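Local coordinates for succinate-semialdehyde dehydrogenase (NAD(P)(+)) (Marinobacter aquaeolei, PDB 3RH9), which probably oxidises succinate semialdehyde to succinate with NAD+ or NADP+ as hydride acceptor, at residues A[24-30]-A[41-47]; A[98-102]-A[327-333]; A[271-276]-A[309-313]; A[288-292]-A[416-420]. All blocks are in the same frame, centred on the assembly; numbering follows the deposited sequence.

Interaction 1. Residues A[24-30]-A[41-47]; sequences AGGATFD and AKVPSMP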
loop_
_atom_site.group_PDB
_atom_site.type_symbol
_atom_site.label_atom_id
_atom_site.label_comp_id
_atom_site.label_asym_id
_atom_site.label_seq_id
_atom_site.Cartn_x
_atom_site.Cartn_y
_atom_site.Cartn_z
ATOM N N ALA A 24 34.621 5.808 0.849
ATOM C CA ALA A 24 34.537 6.884 -0.135
ATOM C C ALA A 24 35.911 7.169 -0.723
ATOM O O ALA A 24 36.030 7.730 -1.816
ATOM C CB ALA A 24 33.914 8.146 0.470
ATOM N N GLY A 25 36.947 6.759 0.003
ATOM C CA GLY A 25 38.309 6.936 -0.462
ATOM C C GLY A 25 38.638 8.399 -0.629
ATOM O O GLY A 25 39.475 8.768 -1.440
ATOM N N GLY A 26 37.968 9.235 0.150
ATOM C CA GLY A 26 38.183 10.664 0.085
ATOM C C GLY A 26 37.115 11.407 -0.687
ATOM O O GLY A 26 37.003 12.622 -0.555
ATOM N N ALA A 27 36.331 10.691 -1.488
ATOM C CA ALA A 27 35.240 11.318 -2.235
ATOM C C ALA A 27 34.348 12.147 -1.313
ATOM O O ALA A 27 33.804 11.635 -0.349
ATOM C CB ALA A 27 34.419 10.277 -2.966
ATOM N N THR A 28 34.198 13.428 -1.609
ATOM C CA THR A 28 33.415 14.290 -0.746
ATOM C C THR A 28 32.274 14.997 -1.468
ATOM O O THR A 28 32.268 15.076 -2.688
ATOM C CB THR A 28 34.330 15.297 -0.054
ATOM O OG1 THR A 28 34.467 14.910 1.317
ATOM C CG2 THR A 28 33.768 16.719 -0.141
ATOM N N PHE A 29 31.282 15.464 -0.712
ATOM C CA PHE A 29 30.285 16.410 -1.231
ATOM C C PHE A 29 30.126 17.536 -0.237
ATOM O O PHE A 29 30.317 17.335 0.962
ATOM C CB PHE A 29 28.930 15.746 -1.602
ATOM C CG PHE A 29 28.082 15.285 -0.417
ATOM C CD1 PHE A 29 27.219 16.165 0.233
ATOM C CD2 PHE A 29 28.103 13.950 -0.001
ATOM C CE1 PHE A 29 26.415 15.734 1.306
ATOM C CE2 PHE A 29 27.308 13.511 1.058
ATOM C CZ PHE A 29 26.466 14.404 1.715
ATOM N N ASP A 30 29.797 18.726 -0.727
ATOM C CA ASP A 30 29.730 19.892 0.148
ATOM C C ASP A 30 28.348 20.123 0.747
ATOM O O ASP A 30 27.316 19.910 0.101
ATOM C CB ASP A 30 30.178 21.152 -0.600
ATOM C CG ASP A 30 31.640 21.092 -1.037
ATOM O OD1 ASP A 30 32.358 20.133 -0.659
ATOM O OD2 ASP A 30 32.078 22.020 -1.757
ATOM N N ALA A 41 30.696 21.841 5.795
ATOM C CA ALA A 41 31.124 20.476 6.012
ATOM C C ALA A 41 31.393 19.779 4.697
ATOM O O ALA A 41 30.803 20.120 3.672
ATOM C CB ALA A 41 30.070 19.718 6.809
ATOM N N LYS A 42 32.292 18.804 4.734
ATOM C CA LYS A 42 32.535 17.938 3.592
ATOM C C LYS A 42 32.275 16.474 3.964
ATOM O O LYS A 42 33.047 15.856 4.698
ATOM C CB LYS A 42 33.955 18.119 3.074
ATOM C CG LYS A 42 34.225 19.474 2.430
ATOM C CD LYS A 42 35.699 19.605 2.037
ATOM C CE LYS A 42 35.898 20.207 0.638
ATOM N NZ LYS A 42 35.518 21.643 0.531
ATOM N N VAL A 43 31.180 15.929 3.445
ATOM C CA VAL A 43 30.754 14.578 3.770
ATOM C C VAL A 43 31.161 13.561 2.705
ATOM O O VAL A 43 31.082 13.833 1.510
ATOM C CB VAL A 43 29.220 14.526 3.932
ATOM C CG1 VAL A 43 28.796 13.209 4.550
ATOM C CG2 VAL A 43 28.750 15.680 4.785
ATOM N N PRO A 44 31.594 12.377 3.145
ATOM C CA PRO A 44 31.958 11.250 2.280
ATOM C C PRO A 44 30.840 10.821 1.339
ATOM O O PRO A 44 29.696 10.626 1.759
ATOM C CB PRO A 44 32.236 10.124 3.271
ATOM C CG PRO A 44 32.657 10.830 4.527
ATOM C CD PRO A 44 31.880 12.109 4.565
ATOM N N SER A 45 31.196 10.662 0.069
ATOM C CA SER A 45 30.269 10.248 -0.961
ATOM C C SER A 45 30.370 8.732 -1.131
ATOM O O SER A 45 31.129 8.219 -1.962
ATOM C CB SER A 45 30.603 10.980 -2.264
ATOM O OG SER A 45 29.556 10.876 -3.209
HETATM N N MSE A 46 29.601 8.015 -0.322
HETATM C CA MSE A 46 29.715 6.558 -0.232
HETATM C C MSE A 46 29.305 5.832 -1.503
HETATM O O MSE A 46 28.341 6.208 -2.165
HETATM C CB MSE A 46 28.940 6.033 0.982
HETATM C CG MSE A 46 29.390 6.693 2.278
HETATM SE SE MSE A 46 28.192 6.483 3.826
HETATM C CE MSE A 46 28.201 8.368 4.355
ATOM N N PRO A 47 30.061 4.789 -1.841
ATOM C CA PRO A 47 29.908 3.975 -3.052
ATOM C C PRO A 47 28.829 2.914 -2.903
ATOM O O PRO A 47 28.258 2.725 -1.834
ATOM C CB PRO A 47 31.262 3.268 -3.179
ATOM C CG PRO A 47 32.119 3.802 -2.047
ATOM C CD PRO A 47 31.202 4.355 -1.025
#
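Phe29 lays one face of its ring over Val43, whose CB lies 3.8 Å from the ring centroid of Phe29, a CH-pi contact displaced toward the CE2-CZ rim. The ring reaches this place because CG sits between the backbone N and the carbonyl carbon (chi1 71°), which brings the ring alongside Val43, the two side chains pointing the same way. Of the Val43 branches, CG1 lies against CE2 and CZ, CG2 against CZ and, farther off, CE1, and Ser45 CA approaches the ring at its edge. In the backbone the two residues form a hydrogen-bonded antiparallel pair: Phe29 N donates to Val43 O at 2.8 Å, and Val43 N returns a bond to Phe29 O at 3.0 Å. With an alanine here in place of Phe29, the face of Val43 would probably lose its ring cover and a gap open toward Ser184 and Pro187.

On the other face Asp30 and Lys42 run side by side, with a long salt bridge of 3.7 Å from Asp30 OD1 to Lys42 NZ, while Thr28 CG2 rests on the aliphatic start of the lysine, 3.5 Å from Lys42 CB. Past the strand end, Ser45 N still bonds to Ala27 O at 2.8 Å, although it comes from above the carbonyl plane. A type I' turn from Ala24 to Ala27 then swings Ala24 CB back to Pro44 CB, at 3.8 Å.

Strands 28-32 and 39-44 together make a beta hairpin near the periphery of the chain. Its Phe29-Val43 face packs on the loop before helix 188-197 and, through Val43, on Leu188 of that helix.

Interaction 2. Residues A[98-102]-A[327-333]; sequences EHGKP and IDIGPLI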
loop_
_atom_site.group_PDB
_atom_site.type_symbol
_atom_site.label_atom_id
_atom_site.label_comp_id
_atom_site.label_asym_id
_atom_site.label_seq_id
_atom_site.Cartn_x
_atom_site.Cartn_y
_atom_site.Cartn_z
ATOM N N GLU A 98 22.354 24.084 8.424
ATOM C CA GLU A 98 22.360 23.414 7.125
ATOM C C GLU A 98 21.058 23.619 6.341
ATOM O O GLU A 98 21.059 23.613 5.115
ATOM C CB GLU A 98 22.696 21.925 7.270
ATOM C CG GLU A 98 21.640 21.122 7.978
ATOM C CD GLU A 98 22.019 19.651 8.101
ATOM O OE1 GLU A 98 23.040 19.239 7.496
ATOM O OE2 GLU A 98 21.298 18.907 8.802
ATOM N N HIS A 99 19.964 23.810 7.062
ATOM C CA HIS A 99 18.655 24.052 6.459
ATOM C C HIS A 99 18.361 25.536 6.256
ATOM O O HIS A 99 17.934 25.937 5.189
ATOM C CB HIS A 99 17.566 23.434 7.333
ATOM C CG HIS A 99 16.177 23.626 6.811
ATOM N ND1 HIS A 99 15.359 24.649 7.238
ATOM C CD2 HIS A 99 15.447 22.904 5.926
ATOM C CE1 HIS A 99 14.191 24.558 6.629
ATOM N NE2 HIS A 99 14.216 23.506 5.830
ATOM N N GLY A 100 18.593 26.345 7.283
ATOM C CA GLY A 100 18.338 27.768 7.201
ATOM C C GLY A 100 17.289 28.170 8.218
ATOM O O GLY A 100 17.270 29.295 8.706
ATOM N N LYS A 101 16.406 27.234 8.526
ATOM C CA LYS A 101 15.397 27.397 9.565
ATOM C C LYS A 101 15.988 28.030 10.840
ATOM O O LYS A 101 17.113 27.728 11.229
ATOM C CB LYS A 101 14.836 26.010 9.882
ATOM C CG LYS A 101 13.456 25.979 10.485
ATOM C CD LYS A 101 13.054 24.529 10.782
ATOM C CE LYS A 101 13.382 23.627 9.591
ATOM N NZ LYS A 101 12.611 22.357 9.565
ATOM N N PRO A 102 15.226 28.904 11.506
ATOM C CA PRO A 102 15.710 29.548 12.735
ATOM C C PRO A 102 15.922 28.561 13.880
ATOM O O PRO A 102 15.156 27.601 14.017
ATOM C CB PRO A 102 14.585 30.524 13.089
ATOM C CG PRO A 102 13.850 30.735 11.820
ATOM C CD PRO A 102 13.918 29.425 11.094
ATOM N N ILE A 327 14.713 36.406 14.559
ATOM C CA ILE A 327 14.448 36.078 13.166
ATOM C C ILE A 327 13.283 35.098 13.031
ATOM O O ILE A 327 13.353 33.970 13.518
ATOM C CB ILE A 327 15.689 35.499 12.488
ATOM C CG1 ILE A 327 16.695 36.619 12.220
ATOM C CG2 ILE A 327 15.308 34.822 11.198
ATOM C CD1 ILE A 327 16.109 37.790 11.462
ATOM N N ASP A 328 12.218 35.536 12.367
ATOM C CA ASP A 328 11.038 34.697 12.159
ATOM C C ASP A 328 11.190 33.696 11.030
ATOM O O ASP A 328 10.618 32.618 11.079
ATOM C CB ASP A 328 9.807 35.554 11.894
ATOM C CG ASP A 328 9.563 36.552 12.991
ATOM O OD1 ASP A 328 9.703 36.177 14.177
ATOM O OD2 ASP A 328 9.249 37.713 12.668
ATOM N N ILE A 329 11.942 34.057 10.004
ATOM C CA ILE A 329 12.165 33.148 8.892
ATOM C C ILE A 329 13.563 33.315 8.323
ATOM O O ILE A 329 14.074 34.432 8.233
ATOM C CB ILE A 329 11.106 33.326 7.765
ATOM C CG1 ILE A 329 11.798 33.401 6.408
ATOM C CG2 ILE A 329 10.262 34.585 7.967
ATOM C CD1 ILE A 329 10.887 33.833 5.289
ATOM N N GLY A 330 14.182 32.195 7.955
ATOM C CA GLY A 330 15.546 32.196 7.448
ATOM C C GLY A 330 15.596 32.043 5.940
ATOM O O GLY A 330 14.581 32.172 5.282
ATOM N N PRO A 331 16.768 31.745 5.381
ATOM C CA PRO A 331 16.809 31.706 3.921
ATOM C C PRO A 331 16.069 30.478 3.412
ATOM O O PRO A 331 15.681 29.628 4.222
ATOM C CB PRO A 331 18.301 31.561 3.611
ATOM C CG PRO A 331 19.011 31.509 4.941
ATOM C CD PRO A 331 17.992 31.201 5.981
ATOM N N LEU A 332 15.856 30.405 2.098
ATOM C CA LEU A 332 15.384 29.186 1.437
ATOM C C LEU A 332 16.589 28.281 1.213
ATOM O O LEU A 332 17.714 28.729 1.323
ATOM C CB LEU A 332 14.742 29.508 0.088
ATOM C CG LEU A 332 13.617 30.526 0.019
ATOM C CD1 LEU A 332 13.170 30.667 -1.417
ATOM C CD2 LEU A 332 12.461 30.088 0.893
ATOM N N ILE A 333 16.358 27.021 0.878
ATOM C CA ILE A 333 17.414 26.018 0.904
ATOM C C ILE A 333 18.468 26.185 -0.193
ATOM O O ILE A 333 19.645 25.902 0.024
ATOM C CB ILE A 333 16.813 24.591 0.823
ATOM C CG1 ILE A 333 17.848 23.531 1.203
ATOM C CG2 ILE A 333 16.216 24.331 -0.567
ATOM C CD1 ILE A 333 18.090 23.411 2.705
HETATM O O HOH W 1 15.949 26.862 3.843
#
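Glu98 and His99, the last turn of helix 88-99, present their carbonyl groups to Ile333, whose CD1 lies 3.5 Å from His99 O. Glu98 turns its carboxylate to Thr189 OG1 and Leu188 N. His99 holds CG opposite its backbone N (chi1 180°), and the ring so placed takes a hydrogen bond from Lys101 N to ND1 at 3.1 Å, while CD2 comes up to Ile333 CD1. An alanine here takes away ND1, and Lys101 N is likely to be left without its acceptor, the turn after the helix freer to shift. Gly100 leaves the helix with a positive phi at which a CB would be pressed against the carbonyl O of His99; Pro331 CD lies 3.4 Å from Gly100 O. Lys101 turns away to a salt bridge with Glu109. Pro102, at the N-cap of the next helix, sets its ring against the backbone of 327-330, with CB 3.7 Å from Ile327 O.

No direct hydrogen bond joins the segments; a water spans them, donating to His99 O at 2.6 Å and Pro331 O at 2.8 Å, so that two carbonyls are satisfied by solvent within a buried joint made mainly of aliphatic groups against backbone carbonyls.

Interaction 3. Residues A[271-276]-A[309-313]; sequences LEAAAD and KLAER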
loop_
_atom_site.group_PDB
_atom_site.type_symbol
_atom_site.label_atom_id
_atom_site.label_comp_id
_atom_site.label_asym_id
_atom_site.label_seq_id
_atom_site.Cartn_x
_atom_site.Cartn_y
_atom_site.Cartn_z
ATOM N N LEU A 271 -12.085 35.713 11.353
ATOM C CA LEU A 271 -10.945 36.138 10.527
ATOM C C LEU A 271 -9.636 36.222 11.291
ATOM O O LEU A 271 -8.583 35.885 10.756
ATOM C CB LEU A 271 -11.217 37.488 9.850
ATOM C CG LEU A 271 -11.764 37.464 8.437
ATOM C CD1 LEU A 271 -12.756 36.344 8.282
ATOM C CD2 LEU A 271 -12.408 38.789 8.120
ATOM N N GLU A 272 -9.693 36.707 12.526
ATOM C CA GLU A 272 -8.480 36.874 13.310
ATOM C C GLU A 272 -7.838 35.526 13.562
ATOM O O GLU A 272 -6.622 35.390 13.500
ATOM C CB GLU A 272 -8.780 37.581 14.634
ATOM C CG GLU A 272 -9.070 39.078 14.479
ATOM C CD GLU A 272 -7.826 39.893 14.079
ATOM O OE1 GLU A 272 -6.768 39.731 14.746
ATOM O OE2 GLU A 272 -7.907 40.703 13.114
ATOM N N ALA A 273 -8.662 34.522 13.836
ATOM C CA ALA A 273 -8.148 33.177 14.088
ATOM C C ALA A 273 -7.541 32.559 12.826
ATOM O O ALA A 273 -6.455 31.984 12.865
ATOM C CB ALA A 273 -9.245 32.284 14.669
ATOM N N ALA A 274 -8.245 32.681 11.707
ATOM C CA ALA A 274 -7.726 32.205 10.435
ATOM C C ALA A 274 -6.407 32.918 10.048
ATOM O O ALA A 274 -5.446 32.290 9.617
ATOM C CB ALA A 274 -8.780 32.366 9.350
ATOM N N ALA A 275 -6.366 34.234 10.220
ATOM C CA ALA A 275 -5.166 35.008 9.937
ATOM C C ALA A 275 -4.016 34.515 10.796
ATOM O O ALA A 275 -2.910 34.295 10.302
ATOM C CB ALA A 275 -5.425 36.495 10.190
ATOM N N ASP A 276 -4.287 34.357 12.089
ATOM C CA ASP A 276 -3.315 33.812 13.023
ATOM C C ASP A 276 -2.843 32.451 12.550
ATOM O O ASP A 276 -1.642 32.178 12.493
ATOM C CB ASP A 276 -3.930 33.662 14.414
ATOM C CG ASP A 276 -3.817 34.920 15.240
ATOM O OD1 ASP A 276 -3.606 36.001 14.645
ATOM O OD2 ASP A 276 -3.943 34.824 16.484
ATOM N N LYS A 309 -5.457 42.049 7.311
ATOM C CA LYS A 309 -5.022 41.304 8.483
ATOM C C LYS A 309 -3.728 40.541 8.212
ATOM O O LYS A 309 -2.841 40.477 9.076
ATOM C CB LYS A 309 -6.121 40.354 8.959
ATOM C CG LYS A 309 -7.233 41.023 9.739
ATOM C CD LYS A 309 -8.478 40.148 9.800
ATOM C CE LYS A 309 -9.534 40.744 10.733
ATOM N NZ LYS A 309 -9.430 42.235 10.849
ATOM N N LEU A 310 -3.609 39.977 7.012
ATOM C CA LEU A 310 -2.413 39.205 6.678
ATOM C C LEU A 310 -1.182 40.083 6.420
ATOM O O LEU A 310 -0.072 39.734 6.826
ATOM C CB LEU A 310 -2.671 38.276 5.493
ATOM C CG LEU A 310 -3.546 37.065 5.794
ATOM C CD1 LEU A 310 -3.664 36.202 4.557
ATOM C CD2 LEU A 310 -2.975 36.266 6.956
ATOM N N ALA A 311 -1.389 41.214 5.741
ATOM C CA ALA A 311 -0.309 42.154 5.459
ATOM C C ALA A 311 0.161 42.791 6.756
ATOM O O ALA A 311 1.349 43.041 6.941
ATOM C CB ALA A 311 -0.771 43.214 4.485
ATOM N N GLU A 312 -0.788 43.042 7.653
ATOM C CA GLU A 312 -0.494 43.562 8.984
ATOM C C GLU A 312 0.492 42.693 9.774
ATOM O O GLU A 312 1.381 43.206 10.446
ATOM C CB GLU A 312 -1.787 43.693 9.775
ATOM C CG GLU A 312 -1.599 44.295 11.139
ATOM C CD GLU A 312 -2.902 44.396 11.895
ATOM O OE1 GLU A 312 -3.338 43.368 12.477
ATOM O OE2 GLU A 312 -3.490 45.507 11.905
ATOM N N ARG A 313 0.318 41.376 9.702
ATOM C CA ARG A 313 1.166 40.442 10.436
ATOM C C ARG A 313 2.463 40.171 9.709
ATOM O O ARG A 313 3.516 40.022 10.332
ATOM C CB ARG A 313 0.433 39.126 10.663
ATOM C CG ARG A 313 -0.809 39.300 11.471
ATOM C CD ARG A 313 -1.728 38.119 11.365
ATOM N NE ARG A 313 -3.109 38.536 11.575
ATOM C CZ ARG A 313 -3.676 38.668 12.765
ATOM N NH1 ARG A 313 -2.982 38.411 13.864
ATOM N NH2 ARG A 313 -4.942 39.052 12.854
#
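Arg313 stretches from CG to NE in an extended chain and carries its guanidinium across to helix 271-283, whereas Glu272 bends at chi2 (-70°), folding its carboxylate back to meet it. The two join through NH2: Arg313 NH2 donates to Glu272 OE1 at 2.7 Å, with an N-H...O angle of 149°. Glu272 OE1 lies nearly in the guanidinium plane, whereas NH2 meets it from above the carboxylate plane. Asp276, one helical turn after Glu272, holds the other amino group in a salt bridge, with OD1 2.6 Å from Arg313 NH1; its carboxylate stands almost perpendicular to the guanidinium, and OD1 lies over one face of that group.

The helices involved are successive in the chain and belong to the alpha/beta fold of the catalytic domain: helix 271-283 makes the crossover between the parallel strands 262-265 and 295-299, and helix 303-316 follows the second of these. Their short segments cross at 46°, with axes 9.9 Å apart at closest approach.

Lys309, a turn before Arg313, adds a third positive-to-negative link, NZ to Glu272 OE2 at 3.1 Å, although the position of that oxygen is less certain. Its methylenes also work: Lys309 CE lies 3.8 Å from Leu271 CB. Under the charged layer Ala275 fits its methyl between the helices, CB 3.4 Å from Arg313 NE and 4.1 Å from Leu310 CD2. Leu310 continues inward onto Leu278 and Ile279, and Phe306 covers Leu271 and Ala275.

Interaction 4. Residues A[288-292]-A[416-420]; sequences QTCVC and LASYV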
loop_
_atom_site.group_PDB
_atom_site.type_symbol
_atom_site.label_atom_id
_atom_site.label_comp_id
_atom_site.label_asym_id
_atom_site.label_seq_id
_atom_site.Cartn_x
_atom_site.Cartn_y
_atom_site.Cartn_z
ATOM N N GLN A 288 8.568 26.072 3.078
ATOM C CA GLN A 288 9.156 24.964 2.335
ATOM C C GLN A 288 8.689 23.607 2.838
ATOM O O GLN A 288 9.495 22.769 3.224
ATOM C CB GLN A 288 10.677 25.037 2.394
ATOM C CG GLN A 288 11.266 26.208 1.640
ATOM C CD GLN A 288 12.711 26.445 2.005
ATOM O OE1 GLN A 288 13.582 26.472 1.139
ATOM N NE2 GLN A 288 12.981 26.595 3.296
ATOM N N THR A 289 7.381 23.391 2.787
ATOM C CA THR A 289 6.756 22.225 3.386
ATOM C C THR A 289 5.536 21.816 2.564
ATOM O O THR A 289 4.927 22.650 1.896
ATOM C CB THR A 289 6.310 22.563 4.820
ATOM O OG1 THR A 289 7.449 22.549 5.690
ATOM C CG2 THR A 289 5.270 21.575 5.320
ATOM N N CYS A 290 5.168 20.543 2.610
ATOM C CA CYS A 290 4.019 20.089 1.833
ATOM C C CYS A 290 2.746 20.229 2.631
ATOM O O CYS A 290 1.646 19.934 2.149
ATOM C CB CYS A 290 4.208 18.668 1.340
ATOM S SG CYS A 290 5.473 18.596 0.067
ATOM N N VAL A 291 2.904 20.728 3.845
ATOM C CA VAL A 291 1.772 21.022 4.699
ATOM C C VAL A 291 1.456 22.518 4.669
ATOM O O VAL A 291 0.405 22.949 5.124
ATOM C CB VAL A 291 2.032 20.507 6.123
ATOM C CG1 VAL A 291 1.094 21.140 7.114
ATOM C CG2 VAL A 291 1.871 19.019 6.130
ATOM N N CYS A 292 2.358 23.304 4.102
ATOM C CA CYS A 292 2.138 24.744 3.998
ATOM C C CYS A 292 1.021 25.096 3.037
ATOM O O CYS A 292 0.924 24.527 1.945
ATOM C CB CYS A 292 3.421 25.450 3.582
ATOM S SG CYS A 292 4.577 25.476 4.946
ATOM N N LEU A 416 -2.634 15.900 -0.258
ATOM C CA LEU A 416 -1.964 15.811 1.021
ATOM C C LEU A 416 -2.749 16.602 2.068
ATOM O O LEU A 416 -3.684 16.070 2.658
ATOM C CB LEU A 416 -0.508 16.265 0.920
ATOM C CG LEU A 416 0.467 15.844 2.027
ATOM C CD1 LEU A 416 0.211 14.406 2.478
ATOM C CD2 LEU A 416 1.935 16.027 1.591
ATOM N N ALA A 417 -2.399 17.865 2.295
ATOM C CA ALA A 417 -3.087 18.637 3.329
ATOM C C ALA A 417 -4.057 19.703 2.787
ATOM O O ALA A 417 -4.000 20.080 1.625
ATOM C CB ALA A 417 -2.092 19.243 4.291
ATOM N N SER A 418 -4.954 20.159 3.654
ATOM C CA SER A 418 -5.975 21.143 3.311
ATOM C C SER A 418 -6.565 21.752 4.587
ATOM O O SER A 418 -6.454 21.176 5.665
ATOM C CB SER A 418 -7.081 20.518 2.462
ATOM O OG SER A 418 -7.541 19.309 3.032
ATOM N N TYR A 419 -7.172 22.928 4.483
ATOM C CA TYR A 419 -7.663 23.602 5.684
ATOM C C TYR A 419 -8.905 24.394 5.381
ATOM O O TYR A 419 -9.010 25.017 4.322
ATOM C CB TYR A 419 -6.599 24.532 6.246
ATOM C CG TYR A 419 -5.272 23.864 6.383
ATOM C CD1 TYR A 419 -4.930 23.188 7.549
ATOM C CD2 TYR A 419 -4.359 23.881 5.336
ATOM C CE1 TYR A 419 -3.711 22.557 7.672
ATOM C CE2 TYR A 419 -3.139 23.247 5.453
ATOM C CZ TYR A 419 -2.829 22.594 6.622
ATOM O OH TYR A 419 -1.621 21.985 6.735
ATOM N N VAL A 420 -9.847 24.378 6.313
ATOM C CA VAL A 420 -11.076 25.120 6.115
ATOM C C VAL A 420 -11.501 25.838 7.388
ATOM O O VAL A 420 -11.522 25.246 8.474
ATOM C CB VAL A 420 -12.200 24.203 5.625
ATOM C CG1 VAL A 420 -12.515 23.142 6.678
ATOM C CG2 VAL A 420 -13.430 25.027 5.256
#
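Tyr419 OH donates a hydrogen bond to Val291 O at 2.8 Å, the one polar link between the segments, although the hydroxyl sits too close to a neighbour in the model for its place to be exact. Val291 O lies at the edge of the phenol, near the ring plane. Tyr419 reaches it because its CG stands anti to the carbonyl carbon (chi1 -49°), which sends the ring from the strand toward the 288-292 loop, with the Val291 side chain crossing it at about a right angle.

The rest is apolar. Val291 CG2 comes to 4.4 Å from Ala417 CB, and Leu416 brings its CD2 branch to 3.5 Å from Cys290 CB. The sequence Gln288-Thr289-Cys290 matches the motif that carries the nucleophilic cysteine in aldehyde dehydrogenases, and the side chain of Leu416 lies about 5 Å from that of Glu256, a predicted active-site residue. The contact is therefore consistent with a wall of the catalytic centre, where the loop leans on the start of a core strand.

Strand 417-421 runs parallel between strands 262-265 and 439-442: Tyr419 bonds through its backbone to Pro262 and Ile264, while Ser418 and Val420 bond to Gly441.

Interactions 2 and 4 are buried, whereas interactions 1 and 3 are partly exposed and lie on opposite sides of the chain's centre, their own centres about 46 Å apart. The chemistry follows this division. The two outer contacts both use charged pairs, a single long one on the hairpin and a network between the helices of interaction 3; interaction 2 sets aliphatic groups against backbone carbonyls with a bridging water, and interaction 4 adds a tyrosine hydroxyl to apolar packing. Interactions 2 and 4 touch directly: Gln288 OE1 accepts a probable hydrogen bond from Ile333 N at 2.8 Å. Interactions 3 and 4 belong to one mixed sheet: helix 271-283 links strands 262-265 and 295-299, and strand 417-421 lies beside 262-265.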